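Local coordinates for protein delta toxin (Clostridium perfringens, PDB 2YGT) that is a haemolytic beta-pore-forming toxin, probably released as a soluble monomer that assembles on target cells into a membrane-spanning beta barrel, at residues Asn124-Ile130 with Tyr146-Lys150; Gln156-Ile162 with Trp173-Glu179. All coordinates share one frame; numbering follows the deposited sequence.

From the N terminus, strand 121-128 passes through 124-130, and contact 1 closes a 15-residue excursion when 146-150 returns against it; that excursion includes strand 134-137, the other neighbour of 121-128 in this three-stranded antiparallel sheet. Strand 148-155 then leads through a turn at 156-159 into strand 159-166, and contact 2 closes the next loop, a beta hairpin, with 173-179. The two closures stand in series, neither nested nor crossed, with centres 26 Å apart and nearest atoms about 7 Å apart. Contact 1 joins two strands of a small sheet whose side chains pack on strands 27-39 and 61-72, whereas contact 2 belongs to the sheet that runs on through strand 84-99.

Contact 1: Asn124-Ile130 with Tyr146-Lys150; sequences NTISYSI and YAVSK
Ser-127 lays its CB over one face of the Tyr-146 ring, 3.4 Å from the ring centroid and 16° off the ring normal, a CH-pi contact over the face, displaced from the centre toward CG. Its OG, turned beside its own backbone N, continues past the ring toward the CB of Ser-149, 3.7 Å away. At the ring's edge, near its plane, Ser-129 OG approaches Tyr-146 CD1 at 3.3 Å, and the carbonyl of Tyr-128 lies at the same rim. The reverse side of the pairing is largely apolar. There Tyr-128 CB meets Val-148 CB at 3.9 Å, but a chi1 of 179° sets CG anti to the backbone N and carries the ring away from 146-150, to where OH bonds to Asp-55. Ile-126 shares this face with the aliphatic start of Lys-150, while Ile-130 CG1 rests on Ala-147 CB beyond the regular strand.

The backbones run antiparallel, their short strand segments at 166°. Ile-126 and Lys-150 form a hydrogen-bonded pair, Ile-126 N reaching Lys-150 O at 2.8 Å. Tyr-128 and Val-148 make another, whose longer bond runs from Val-148 N to Tyr-128 O over 3.2 Å. Between them Ser-127 and Ser-149 are a non-hydrogen-bonded pair. Ala-147 and Val-148 both face Tyr-128, which defines a classic beta bulge and marks where the regular pairing ends.

Ile-126 and Tyr-128 also touch strand 61-72, and Tyr-128, Ile-130 and Ala-147 all touch Ile-29 of strand 27-39, so this largely apolar face is pressed onto a larger sheet. A small antiparallel sheet folded against the beta sandwich in this way is consistent with the prestem of leukocidin/haemolysin monomers, the region that in relatives unfolds to build the pore barrel.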
loop_
_atom_site.group_PDB
_atom_site.type_symbol
_atom_site.label_atom_id
_atom_site.label_comp_id
_atom_site.label_asym_id
_atom_site.label_seq_id
_atom_site.Cartn_x
_atom_site.Cartn_y
_atom_site.Cartn_z
ATOM N N ASN A 124 1.897 -5.987 9.768
ATOM C CA ASN A 124 2.165 -4.901 10.704
ATOM C C ASN A 124 1.062 -4.773 11.744
ATOM O O ASN A 124 -0.056 -5.243 11.534
ATOM C CB ASN A 124 2.343 -3.577 9.957
ATOM C CG ASN A 124 3.488 -3.619 8.963
ATOM O OD1 ASN A 124 4.429 -4.401 9.112
ATOM N ND2 ASN A 124 3.413 -2.777 7.937
ATOM N N THR A 125 1.374 -4.128 12.861
ATOM C CA THR A 125 0.408 -3.991 13.937
ATOM C C THR A 125 0.432 -2.601 14.553
ATOM O O THR A 125 1.492 -2.091 14.910
ATOM C CB THR A 125 0.682 -5.015 15.045
ATOM O OG1 THR A 125 0.770 -6.324 14.466
ATOM C CG2 THR A 125 -0.427 -4.984 16.087
ATOM N N ILE A 126 -0.744 -1.995 14.669
ATOM C CA ILE A 126 -0.892 -0.710 15.342
ATOM C C ILE A 126 -1.646 -0.910 16.650
ATOM O O ILE A 126 -2.822 -1.265 16.649
ATOM C CB ILE A 126 -1.651 0.307 14.463
ATOM C CG1 ILE A 126 -0.925 0.502 13.128
ATOM C CG2 ILE A 126 -1.802 1.635 15.193
ATOM C CD1 ILE A 126 -1.605 1.484 12.193
ATOM N N SER A 127 -0.961 -0.693 17.766
ATOM C CA SER A 127 -1.552 -0.931 19.076
ATOM C C SER A 127 -1.705 0.356 19.878
ATOM O O SER A 127 -0.781 1.165 19.955
ATOM C CB SER A 127 -0.711 -1.939 19.856
ATOM O OG SER A 127 -0.537 -3.125 19.104
ATOM N N TYR A 128 -2.880 0.528 20.475
ATOM C CA TYR A 128 -3.199 1.714 21.257
ATOM C C TYR A 128 -3.352 1.367 22.738
ATOM O O TYR A 128 -3.947 0.349 23.092
ATOM C CB TYR A 128 -4.486 2.360 20.730
ATOM C CG TYR A 128 -4.919 3.601 21.489
ATOM C CD1 TYR A 128 -5.750 3.510 22.599
ATOM C CD2 TYR A 128 -4.496 4.864 21.092
ATOM C CE1 TYR A 128 -6.145 4.643 23.292
ATOM C CE2 TYR A 128 -4.886 6.003 21.777
ATOM C CZ TYR A 128 -5.709 5.887 22.874
ATOM O OH TYR A 128 -6.097 7.016 23.559
ATOM N N SER A 129 -2.802 2.217 23.597
ATOM C CA SER A 129 -2.949 2.049 25.038
ATOM C C SER A 129 -3.764 3.198 25.609
ATOM O O SER A 129 -3.638 4.337 25.158
ATOM C CB SER A 129 -1.580 2.001 25.719
ATOM O OG SER A 129 -0.844 0.860 25.312
ATOM N N ILE A 130 -4.604 2.893 26.593
ATOM C CA ILE A 130 -5.374 3.922 27.278
ATOM C C ILE A 130 -4.423 5.001 27.777
ATOM O O ILE A 130 -3.428 4.702 28.435
ATOM C CB ILE A 130 -6.163 3.338 28.464
ATOM C CG1 ILE A 130 -7.098 2.226 27.981
ATOM C CG2 ILE A 130 -6.949 4.430 29.175
ATOM C CD1 ILE A 130 -7.864 1.544 29.091
ATOM N N TYR A 146 -2.973 -4.940 24.615
ATOM C CA TYR A 146 -3.232 -3.546 24.275
ATOM C C TYR A 146 -4.735 -3.295 24.244
ATOM O O TYR A 146 -5.513 -4.188 23.912
ATOM C CB TYR A 146 -2.607 -3.185 22.922
ATOM C CG TYR A 146 -1.099 -3.037 22.954
ATOM C CD1 TYR A 146 -0.505 -1.854 23.383
ATOM C CD2 TYR A 146 -0.269 -4.075 22.548
ATOM C CE1 TYR A 146 0.872 -1.710 23.410
ATOM C CE2 TYR A 146 1.112 -3.943 22.571
ATOM C CZ TYR A 146 1.676 -2.758 23.004
ATOM O OH TYR A 146 3.045 -2.619 23.031
ATOM N N ALA A 147 -5.140 -2.081 24.596
ATOM C CA ALA A 147 -6.553 -1.725 24.591
ATOM C C ALA A 147 -7.144 -1.849 23.188
ATOM O O ALA A 147 -8.284 -2.286 23.020
ATOM C CB ALA A 147 -6.747 -0.322 25.134
ATOM N N VAL A 148 -6.361 -1.462 22.187
ATOM C CA VAL A 148 -6.779 -1.563 20.792
ATOM C C VAL A 148 -5.595 -1.938 19.913
ATOM O O VAL A 148 -4.567 -1.266 19.930
ATOM C CB VAL A 148 -7.347 -0.227 20.269
ATOM C CG1 VAL A 148 -7.769 -0.368 18.813
ATOM C CG2 VAL A 148 -8.512 0.240 21.126
ATOM N N SER A 149 -5.731 -3.012 19.145
ATOM C CA SER A 149 -4.694 -3.367 18.184
ATOM C C SER A 149 -5.302 -3.603 16.808
ATOM O O SER A 149 -6.322 -4.278 16.675
ATOM C CB SER A 149 -3.906 -4.595 18.642
ATOM O OG SER A 149 -4.504 -5.789 18.181
ATOM N N LYS A 150 -4.672 -3.030 15.787
ATOM C CA LYS A 150 -5.144 -3.159 14.417
ATOM C C LYS A 150 -4.073 -3.817 13.553
ATOM O O LYS A 150 -2.942 -3.335 13.473
ATOM C CB LYS A 150 -5.525 -1.784 13.859
ATOM C CG LYS A 150 -5.930 -1.786 12.395
ATOM C CD LYS A 150 -7.050 -2.777 12.131
ATOM C CE LYS A 150 -7.377 -2.861 10.648
ATOM N NZ LYS A 150 -8.199 -4.063 10.330
#

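Contact 2: Gln156-Ile162 with Trp173-Glu179; sequences QPDYNTI and WNTEFAE
Tyr-159 starts its path across the strands at CB, which lies 3.8 Å from the CG2 methyl of Thr-175. A chi1 of -74° then turns CG beside the backbone N, and the ring spreads over the backbone of the partner strand: Phe-177 CA sits over one face, 3.8 Å from the ring centroid, and CD2 comes close to Phe-177 N. Farther out, CE1 meets Phe-177 CD2 at 3.7 Å. The terminal OH is hydrogen-bonded to Pro-90 O on strand 84-99.

The two rings form a T-shaped pair, planes at 83° and centroids 5.4 Å apart, with the edge of Phe-177 directed at the face of Tyr-159. Over a face of the Phe-177 ring lies the carbonyl oxygen of Asp-158. Trp-89 and Phe-198 make further edge-to-face contacts with Phe-177, extending the aromatic cluster.

This is the open end of an antiparallel beta hairpin, its strand segments at 158°. Asn-160 with Glu-176 and Ile-162 with Asn-174 are the hydrogen-bonded pairs, and Thr-161 with Thr-175 is a non-hydrogen-bonded one. A type II turn from Gln-156 to Tyr-159 delivers the first strand, and Ala-178 N carries the pairing beyond the second by bonding to Asp-158 O at 2.8 Å.

Thr-161 OG1 is a polar hub on a buried face: it donates to Gln-156 OE1 at 2.6 Å, is also bonded to Tyr-154 OH, and has Thr-175 OG1 3.0 Å away, while Gln-156 is fixed in turn through NE2, which bonds to the carbonyls of Ile-117 and Thr-119. Beside the turn, a water molecule donates to Asp-158 OD1 over 2.8 Å and to Glu-179 O, bridging the segments past their last direct backbone bond.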
loop_
_atom_site.group_PDB
_atom_site.type_symbol
_atom_site.label_atom_id
_atom_site.label_comp_id
_atom_site.label_asym_id
_atom_site.label_seq_id
_atom_site.Cartn_x
_atom_site.Cartn_y
_atom_site.Cartn_z
ATOM N N GLN A 156 3.657 -9.068 -1.500
ATOM C CA GLN A 156 4.430 -8.338 -2.496
ATOM C C GLN A 156 5.552 -9.190 -3.103
ATOM O O GLN A 156 6.716 -8.782 -3.090
ATOM C CB GLN A 156 5.029 -7.085 -1.863
ATOM C CG GLN A 156 5.832 -7.371 -0.607
ATOM C CD GLN A 156 6.688 -6.203 -0.189
ATOM O OE1 GLN A 156 6.512 -5.091 -0.676
ATOM N NE2 GLN A 156 7.627 -6.449 0.718
ATOM N N PRO A 157 5.208 -10.373 -3.645
ATOM C CA PRO A 157 6.221 -11.254 -4.239
ATOM C C PRO A 157 7.099 -10.523 -5.252
ATOM O O PRO A 157 6.579 -9.894 -6.174
ATOM C CB PRO A 157 5.377 -12.335 -4.939
ATOM C CG PRO A 157 3.984 -11.759 -5.006
ATOM C CD PRO A 157 3.869 -10.975 -3.740
ATOM N N ASP A 158 8.412 -10.599 -5.058
ATOM C CA ASP A 158 9.386 -10.014 -5.978
ATOM C C ASP A 158 9.485 -8.493 -5.889
ATOM O O ASP A 158 10.250 -7.875 -6.629
ATOM C CB ASP A 158 9.101 -10.440 -7.420
ATOM C CG ASP A 158 9.203 -11.938 -7.613
ATOM O OD1 ASP A 158 9.730 -12.615 -6.707
ATOM O OD2 ASP A 158 8.757 -12.437 -8.669
ATOM N N TYR A 159 8.713 -7.898 -4.986
ATOM C CA TYR A 159 8.741 -6.454 -4.775
ATOM C C TYR A 159 9.204 -6.114 -3.363
ATOM O O TYR A 159 9.133 -6.943 -2.457
ATOM C CB TYR A 159 7.352 -5.846 -4.998
ATOM C CG TYR A 159 6.923 -5.757 -6.445
ATOM C CD1 TYR A 159 6.654 -6.906 -7.185
ATOM C CD2 TYR A 159 6.765 -4.521 -7.068
ATOM C CE1 TYR A 159 6.253 -6.823 -8.509
ATOM C CE2 TYR A 159 6.363 -4.431 -8.388
ATOM C CZ TYR A 159 6.108 -5.583 -9.103
ATOM O OH TYR A 159 5.707 -5.489 -10.419
ATOM N N ASN A 160 9.677 -4.885 -3.186
ATOM C CA ASN A 160 9.985 -4.358 -1.864
ATOM C C ASN A 160 9.173 -3.100 -1.586
ATOM O O ASN A 160 8.794 -2.378 -2.510
ATOM C CB ASN A 160 11.477 -4.049 -1.729
ATOM C CG ASN A 160 12.332 -5.301 -1.652
ATOM O OD1 ASN A 160 13.538 -5.226 -1.418
ATOM N ND2 ASN A 160 11.713 -6.459 -1.847
ATOM N N THR A 161 8.908 -2.840 -0.311
ATOM C CA THR A 161 8.197 -1.630 0.083
ATOM C C THR A 161 9.096 -0.731 0.924
ATOM O O THR A 161 9.712 -1.175 1.894
ATOM C CB THR A 161 6.906 -1.948 0.877
ATOM O OG1 THR A 161 6.002 -2.686 0.044
ATOM C CG2 THR A 161 6.228 -0.663 1.330
ATOM N N ILE A 162 9.178 0.534 0.539
ATOM C CA ILE A 162 9.920 1.509 1.319
ATOM C C ILE A 162 9.039 2.709 1.643
ATOM O O ILE A 162 8.316 3.210 0.782
ATOM C CB ILE A 162 11.176 1.989 0.571
ATOM C CG1 ILE A 162 11.836 3.143 1.328
ATOM C CG2 ILE A 162 10.817 2.425 -0.834
ATOM C CD1 ILE A 162 13.211 3.495 0.820
ATOM N N TRP A 173 4.540 5.423 0.552
ATOM C CA TRP A 173 5.179 4.130 0.347
ATOM C C TRP A 173 5.447 3.857 -1.128
ATOM O O TRP A 173 4.602 4.108 -1.986
ATOM C CB TRP A 173 4.324 3.000 0.924
ATOM C CG TRP A 173 4.102 3.088 2.399
ATOM C CD1 TRP A 173 4.879 2.546 3.380
ATOM C CD2 TRP A 173 3.024 3.756 3.062
ATOM N NE1 TRP A 173 4.350 2.837 4.618
ATOM C CE2 TRP A 173 3.211 3.580 4.448
ATOM C CE3 TRP A 173 1.917 4.487 2.617
ATOM C CZ2 TRP A 173 2.336 4.109 5.393
ATOM C CZ3 TRP A 173 1.048 5.011 3.558
ATOM C CH2 TRP A 173 1.262 4.819 4.929
ATOM N N ASN A 174 6.641 3.350 -1.408
ATOM C CA ASN A 174 6.987 2.865 -2.736
ATOM C C ASN A 174 7.108 1.352 -2.710
ATOM O O ASN A 174 7.915 0.793 -1.964
ATOM C CB ASN A 174 8.305 3.471 -3.218
ATOM C CG ASN A 174 8.123 4.841 -3.845
ATOM O OD1 ASN A 174 7.003 5.259 -4.139
ATOM N ND2 ASN A 174 9.230 5.543 -4.063
ATOM N N THR A 175 6.288 0.689 -3.516
ATOM C CA THR A 175 6.420 -0.745 -3.720
ATOM C C THR A 175 6.966 -0.989 -5.124
ATOM O O THR A 175 6.235 -0.916 -6.114
ATOM C CB THR A 175 5.087 -1.469 -3.510
ATOM O OG1 THR A 175 4.618 -1.202 -2.183
ATOM C CG2 THR A 175 5.262 -2.964 -3.686
ATOM N N GLU A 176 8.262 -1.273 -5.191
ATOM C CA GLU A 176 8.975 -1.365 -6.458
ATOM C C GLU A 176 9.558 -2.755 -6.683
ATOM O O GLU A 176 9.981 -3.422 -5.738
ATOM C CB GLU A 176 10.092 -0.323 -6.491
ATOM C CG GLU A 176 10.807 -0.203 -7.826
ATOM C CD GLU A 176 11.842 0.907 -7.826
ATOM O OE1 GLU A 176 11.738 1.820 -6.977
ATOM O OE2 GLU A 176 12.759 0.867 -8.672
ATOM N N PHE A 177 9.582 -3.182 -7.942
ATOM C CA PHE A 177 10.123 -4.489 -8.290
ATOM C C PHE A 177 11.565 -4.612 -7.811
ATOM O O PHE A 177 12.353 -3.672 -7.926
ATOM C CB PHE A 177 10.034 -4.747 -9.802
ATOM C CG PHE A 177 10.429 -6.146 -10.197
ATOM C CD1 PHE A 177 11.749 -6.454 -10.482
ATOM C CD2 PHE A 177 9.484 -7.158 -10.263
ATOM C CE1 PHE A 177 12.119 -7.741 -10.825
ATOM C CE2 PHE A 177 9.849 -8.446 -10.611
ATOM C CZ PHE A 177 11.170 -8.737 -10.893
ATOM N N ALA A 178 11.905 -5.774 -7.269
ATOM C CA ALA A 178 13.236 -5.986 -6.721
ATOM C C ALA A 178 14.081 -6.872 -7.628
ATOM O O ALA A 178 15.029 -6.399 -8.256
ATOM C CB ALA A 178 13.150 -6.580 -5.315
ATOM N N GLU A 179 13.729 -8.153 -7.701
ATOM C CA GLU A 179 14.536 -9.123 -8.432
ATOM C C GLU A 179 13.789 -10.441 -8.613
ATOM O O GLU A 179 13.118 -10.914 -7.694
ATOM C CB GLU A 179 15.854 -9.364 -7.695
ATOM C CG GLU A 179 16.780 -10.358 -8.376
ATOM C CD GLU A 179 18.128 -10.460 -7.685
ATOM O OE1 GLU A 179 18.798 -9.419 -7.510
ATOM O OE2 GLU A 179 18.510 -11.587 -7.314
HETATM O O HOH W 1 12.291 -12.277 -5.593
#